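Local coordinates for protein pullulanase (Bacillus acidopullulyticus, PDB 2WAN) that hydrolyses the alpha-1,6-glucosidic linkages of pullulan and related branched starch polysaccharides, acting as a debranching glycoside hydrolase, at residues Arg575-Ser586 with Trp653-Ser661. Residues are numbered along the deposited sequence; the frame is centred on the assembly and turned at random.
Sequences RTDSNGNYTNGS and WTGGTSGLS
R575 and L660 meet with the leucine lying over the guanidinium. L660 CB sits 3.8 Å above the plane of that group, over its centre. The two methyls, CD1 and CD2, reach NH2 on the same face. The arginine chain runs extended from CG to NE, with chi1 at -61° setting CG anti to the carbonyl carbon, and this carries the flat group under L660. At the far end of the contact the backbones join directly. G655 N donates to G585 O at 2.8 Å, and the donor lies in the carbonyl plane. T654 CB also touches G585 O. Next to this bond the chains run very close, with G585 CA 3.8 Å from S658 CA. A CB on G655 or G656 would clash with S586 O or N584 O respectively. One water links N584 N, from which it accepts, to T657 O, to which it donates.

Both segments are loops of the catalytic (beta/alpha)8 barrel of the alpha-amylase family. Segment 575-586 lies between helices 564-568 and 597-614. The loop segment 653-661 follows barrel strand 647-650. The contact therefore ties two of the long barrel loops together.

Within 653-661, S658 OG accepts from L660 N at 3.0 Å, an ST turn that places the leucine backbone beside R575. T654 OG1 donates to G656 O at 2.9 Å, a bond that spans G655 and links the threonine side chain to the backbone two residues on. E591 is the shared second-shell partner: it forms a salt bridge with R575 NH1 and hydrogen bonds with T583 OG1, S658 OG and G659 N. E595 pairs with R575 NE. A methionine in place of R575 would probably leave E591 and E595 without their cationic mate and L660 without the flat surface beneath it.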
ATOM      1  N   ARG A 575       2.447  14.506  -1.223  1.00 15.67           N
ATOM      2  CA  ARG A 575       1.854  15.104  -0.024  1.00 16.30           C
ATOM      3  C   ARG A 575       2.811  16.110   0.614  1.00 15.28           C
ATOM      4  O   ARG A 575       3.998  15.850   0.777  1.00 14.97           O
ATOM      5  CB  ARG A 575       1.383  14.035   0.980  1.00 15.43           C
ATOM      6  CG  ARG A 575       0.302  13.100   0.404  1.00 14.63           C
ATOM      7  CD  ARG A 575      -0.229  12.066   1.421  1.00 14.51           C
ATOM      8  NE  ARG A 575      -1.288  11.290   0.784  1.00 16.10           N
ATOM      9  CZ  ARG A 575      -1.308   9.967   0.650  1.00 15.74           C
ATOM     10  NH1 ARG A 575      -0.341   9.215   1.166  1.00 16.14           N
ATOM     11  NH2 ARG A 575      -2.332   9.393   0.015  1.00 13.18           N
ATOM     12  N   THR A 576       2.281  17.282   0.946  1.00 15.58           N
ATOM     13  CA  THR A 576       3.076  18.301   1.629  1.00 17.05           C
ATOM     14  C   THR A 576       2.298  18.767   2.860  1.00 17.29           C
ATOM     15  O   THR A 576       1.073  18.633   2.908  1.00 17.23           O
ATOM     16  CB  THR A 576       3.384  19.513   0.722  1.00 15.35           C
ATOM     17  OG1 THR A 576       2.159  20.098   0.275  1.00 18.11           O
ATOM     18  CG2 THR A 576       4.229  19.095  -0.489  1.00 18.08           C
ATOM     19  N   ASP A 577       3.021  19.293   3.850  1.00 18.10           N
ATOM     20  CA  ASP A 577       2.390  19.815   5.058  1.00 19.43           C
ATOM     21  C   ASP A 577       2.148  21.320   4.943  1.00 22.64           C
ATOM     22  O   ASP A 577       2.368  21.912   3.888  1.00 21.45           O
ATOM     23  CB  ASP A 577       3.201  19.459   6.320  1.00 20.61           C
ATOM     24  CG  ASP A 577       4.630  19.996   6.294  1.00 19.98           C
ATOM     25  OD1 ASP A 577       4.903  21.035   5.650  1.00 21.31           O
ATOM     26  OD2 ASP A 577       5.497  19.380   6.948  1.00 25.37           O
ATOM     27  N   SER A 578       1.703  21.938   6.036  1.00 21.70           N
ATOM     28  CA  SER A 578       1.337  23.348   5.994  1.00 24.13           C
ATOM     29  C   SER A 578       2.540  24.288   5.973  1.00 23.13           C
ATOM     30  O   SER A 578       2.388  25.488   5.678  1.00 25.08           O
ATOM     31  CB  SER A 578       0.356  23.675   7.121  1.00 21.20           C
ATOM     32  OG  SER A 578      -0.876  23.020   6.871  1.00 26.31           O
ATOM     33  N   ASN A 579       3.718  23.742   6.280  1.00 24.59           N
ATOM     34  CA  ASN A 579       4.990  24.453   6.140  1.00 26.20           C
ATOM     35  C   ASN A 579       5.518  24.433   4.711  1.00 26.56           C
ATOM     36  O   ASN A 579       6.464  25.151   4.386  1.00 27.37           O
ATOM     37  CB  ASN A 579       6.060  23.878   7.068  1.00 26.32           C
ATOM     38  CG  ASN A 579       5.718  24.051   8.537  1.00 29.58           C
ATOM     39  OD1 ASN A 579       5.077  25.025   8.928  1.00 28.59           O
ATOM     40  ND2 ASN A 579       6.143  23.097   9.356  1.00 32.39           N
ATOM     41  N   GLY A 580       4.917  23.594   3.868  1.00 27.14           N
ATOM     42  CA  GLY A 580       5.362  23.437   2.487  1.00 24.44           C
ATOM     43  C   GLY A 580       6.432  22.379   2.276  1.00 23.73           C
ATOM     44  O   GLY A 580       7.101  22.359   1.233  1.00 22.47           O
ATOM     45  N   ASN A 581       6.595  21.495   3.261  1.00 22.27           N
ATOM     46  CA  ASN A 581       7.568  20.412   3.187  1.00 21.86           C
ATOM     47  C   ASN A 581       6.934  19.102   2.735  1.00 18.37           C
ATOM     48  O   ASN A 581       5.781  18.844   3.039  1.00 18.93           O
ATOM     49  CB  ASN A 581       8.239  20.215   4.552  1.00 22.63           C
ATOM     50  CG  ASN A 581       9.158  21.368   4.918  1.00 27.35           C
ATOM     51  OD1 ASN A 581       8.994  21.999   5.966  1.00 31.92           O
ATOM     52  ND2 ASN A 581      10.118  21.661   4.050  1.00 28.60           N
ATOM     53  N   TYR A 582       7.686  18.283   2.005  1.00 20.67           N
ATOM     54  CA  TYR A 582       7.205  16.954   1.615  1.00 20.14           C
ATOM     55  C   TYR A 582       7.094  16.062   2.854  1.00 19.05           C
ATOM     56  O   TYR A 582       8.044  15.967   3.622  1.00 19.14           O
ATOM     57  CB  TYR A 582       8.182  16.309   0.640  1.00 20.94           C
ATOM     58  CG  TYR A 582       8.286  16.979  -0.719  1.00 22.75           C
ATOM     59  CD1 TYR A 582       9.298  17.904  -0.989  1.00 25.05           C
ATOM     60  CD2 TYR A 582       7.397  16.658  -1.746  1.00 24.87           C
ATOM     61  CE1 TYR A 582       9.408  18.513  -2.257  1.00 25.75           C
ATOM     62  CE2 TYR A 582       7.495  17.258  -3.012  1.00 22.65           C
ATOM     63  CZ  TYR A 582       8.500  18.180  -3.259  1.00 23.87           C
ATOM     64  OH  TYR A 582       8.597  18.773  -4.509  1.00 21.76           O
ATOM     65  N   THR A 583       5.943  15.420   3.040  1.00 17.34           N
ATOM     66  CA  THR A 583       5.770  14.485   4.166  1.00 19.12           C
ATOM     67  C   THR A 583       6.427  13.138   3.825  1.00 19.70           C
ATOM     68  O   THR A 583       6.619  12.820   2.645  1.00 18.24           O
ATOM     69  CB  THR A 583       4.297  14.307   4.591  1.00 17.10           C
ATOM     70  OG1 THR A 583       3.508  13.890   3.475  1.00 16.73           O
ATOM     71  CG2 THR A 583       3.715  15.632   5.127  1.00 19.21           C
ATOM     72  N   ASN A 584       6.769  12.366   4.858  1.00 17.90           N
ATOM     73  CA  ASN A 584       7.603  11.172   4.702  1.00 17.73           C
ATOM     74  C   ASN A 584       6.857   9.846   4.986  1.00 15.80           C
ATOM     75  O   ASN A 584       7.380   8.972   5.668  1.00 17.87           O
ATOM     76  CB  ASN A 584       8.836  11.335   5.601  1.00 16.84           C
ATOM     77  CG  ASN A 584       9.912  10.318   5.341  1.00 20.96           C
ATOM     78  OD1 ASN A 584      10.100   9.839   4.217  1.00 20.67           O
ATOM     79  ND2 ASN A 584      10.650   9.989   6.390  1.00 24.32           N
ATOM     80  N   GLY A 585       5.648   9.704   4.438  1.00 16.28           N
ATOM     81  CA  GLY A 585       4.832   8.490   4.641  1.00 17.62           C
ATOM     82  C   GLY A 585       5.499   7.180   4.268  1.00 17.88           C
ATOM     83  O   GLY A 585       5.259   6.149   4.910  1.00 18.27           O
ATOM     84  N   SER A 586       6.340   7.214   3.237  1.00 16.31           N
ATOM     85  CA  SER A 586       7.016   6.020   2.745  1.00 16.79           C
ATOM     86  C   SER A 586       8.308   5.690   3.480  1.00 18.45           C
ATOM     87  O   SER A 586       8.838   4.583   3.347  1.00 17.14           O
ATOM     88  CB  SER A 586       7.337   6.170   1.253  1.00 18.33           C
ATOM     89  OG  SER A 586       8.356   7.135   1.066  1.00 16.88           O
ATOM     90  N   TRP A 653       0.615  -1.030   6.434  1.00 14.30           N
ATOM     91  CA  TRP A 653       1.409  -0.138   7.276  1.00 17.20           C
ATOM     92  C   TRP A 653       2.129   0.899   6.435  1.00 16.89           C
ATOM     93  O   TRP A 653       2.132   0.824   5.200  1.00 16.01           O
ATOM     94  CB  TRP A 653       2.383  -0.920   8.202  1.00 18.09           C
ATOM     95  CG  TRP A 653       3.249  -1.914   7.496  1.00 18.36           C
ATOM     96  CD1 TRP A 653       4.347  -1.646   6.737  1.00 17.99           C
ATOM     97  CD2 TRP A 653       3.073  -3.345   7.461  1.00 19.01           C
ATOM     98  NE1 TRP A 653       4.880  -2.815   6.241  1.00 19.05           N
ATOM     99  CE2 TRP A 653       4.113  -3.870   6.661  1.00 18.20           C
ATOM    100  CE3 TRP A 653       2.148  -4.232   8.041  1.00 16.55           C
ATOM    101  CZ2 TRP A 653       4.256  -5.253   6.414  1.00 16.87           C
ATOM    102  CZ3 TRP A 653       2.285  -5.608   7.797  1.00 17.70           C
ATOM    103  CH2 TRP A 653       3.329  -6.099   6.985  1.00 18.51           C
ATOM    104  N   THR A 654       2.735   1.871   7.110  1.00 16.01           N
ATOM    105  CA  THR A 654       3.468   2.934   6.434  1.00 17.96           C
ATOM    106  C   THR A 654       4.964   2.784   6.716  1.00 18.97           C
ATOM    107  O   THR A 654       5.375   1.893   7.471  1.00 19.75           O
ATOM    108  CB  THR A 654       3.004   4.318   6.923  1.00 18.75           C
ATOM    109  OG1 THR A 654       3.443   4.504   8.279  1.00 20.29           O
ATOM    110  CG2 THR A 654       1.476   4.438   6.816  1.00 17.74           C
ATOM    111  N   GLY A 655       5.778   3.646   6.109  1.00 16.11           N
ATOM    112  CA  GLY A 655       7.219   3.656   6.363  1.00 19.43           C
ATOM    113  C   GLY A 655       7.695   4.843   7.171  1.00 21.32           C
ATOM    114  O   GLY A 655       8.896   5.012   7.386  1.00 23.47           O
ATOM    115  N   GLY A 656       6.749   5.666   7.610  1.00 20.47           N
ATOM    116  CA  GLY A 656       7.032   6.885   8.372  1.00 21.36           C
ATOM    117  C   GLY A 656       5.733   7.607   8.620  1.00 21.10           C
ATOM    118  O   GLY A 656       4.656   7.089   8.307  1.00 20.42           O
ATOM    119  N   THR A 657       5.824   8.804   9.196  1.00 20.12           N
ATOM    120  CA  THR A 657       4.643   9.593   9.507  1.00 22.25           C
ATOM    121  C   THR A 657       4.018  10.081   8.205  1.00 21.01           C
ATOM    122  O   THR A 657       4.674  10.752   7.412  1.00 20.23           O
ATOM    123  CB  THR A 657       5.012  10.778  10.425  1.00 23.20           C
ATOM    124  OG1 THR A 657       5.547  10.258  11.645  1.00 27.63           O
ATOM    125  CG2 THR A 657       3.794  11.632  10.749  1.00 24.16           C
ATOM    126  N   SER A 658       2.757   9.735   7.988  1.00 21.18           N
ATOM    127  CA  SER A 658       2.099  10.092   6.736  1.00 19.39           C
ATOM    128  C   SER A 658       1.294  11.382   6.847  1.00 21.00           C
ATOM    129  O   SER A 658       0.738  11.695   7.908  1.00 21.60           O
ATOM    130  CB  SER A 658       1.197   8.954   6.251  1.00 18.15           C
ATOM    131  OG  SER A 658       0.448   9.376   5.129  1.00 16.22           O
ATOM    132  N   GLY A 659       1.231  12.119   5.740  1.00 19.38           N
ATOM    133  CA  GLY A 659       0.344  13.284   5.611  1.00 21.08           C
ATOM    134  C   GLY A 659      -1.131  12.915   5.543  1.00 22.03           C
ATOM    135  O   GLY A 659      -2.002  13.741   5.847  1.00 22.56           O
ATOM    136  N   LEU A 660      -1.427  11.674   5.157  1.00 20.98           N
ATOM    137  CA  LEU A 660      -2.812  11.221   5.034  1.00 21.13           C
ATOM    138  C   LEU A 660      -3.437  10.985   6.413  1.00 24.47           C
ATOM    139  O   LEU A 660      -2.798  10.395   7.300  1.00 22.58           O
ATOM    140  CB  LEU A 660      -2.880   9.933   4.204  1.00 19.02           C
ATOM    141  CG  LEU A 660      -4.267   9.472   3.753  1.00 17.71           C
ATOM    142  CD1 LEU A 660      -4.909  10.480   2.774  1.00 17.96           C
ATOM    143  CD2 LEU A 660      -4.207   8.067   3.129  1.00 18.40           C
ATOM    144  N   SER A 661      -4.687  11.414   6.581  1.00 27.62           N
ATOM    145  CA  SER A 661      -5.388  11.213   7.857  1.00 29.82           C
ATOM    146  C   SER A 661      -5.546   9.729   8.189  1.00 30.80           C
ATOM    147  O   SER A 661      -5.775   8.902   7.298  1.00 28.79           O
ATOM    148  CB  SER A 661      -6.750  11.911   7.850  1.00 32.14           C
ATOM    149  OG  SER A 661      -7.605  11.334   6.879  1.00 36.05           O
TER
HETATM  150  O   HOH W   1       6.284  13.016   7.605  1.00 23.70           O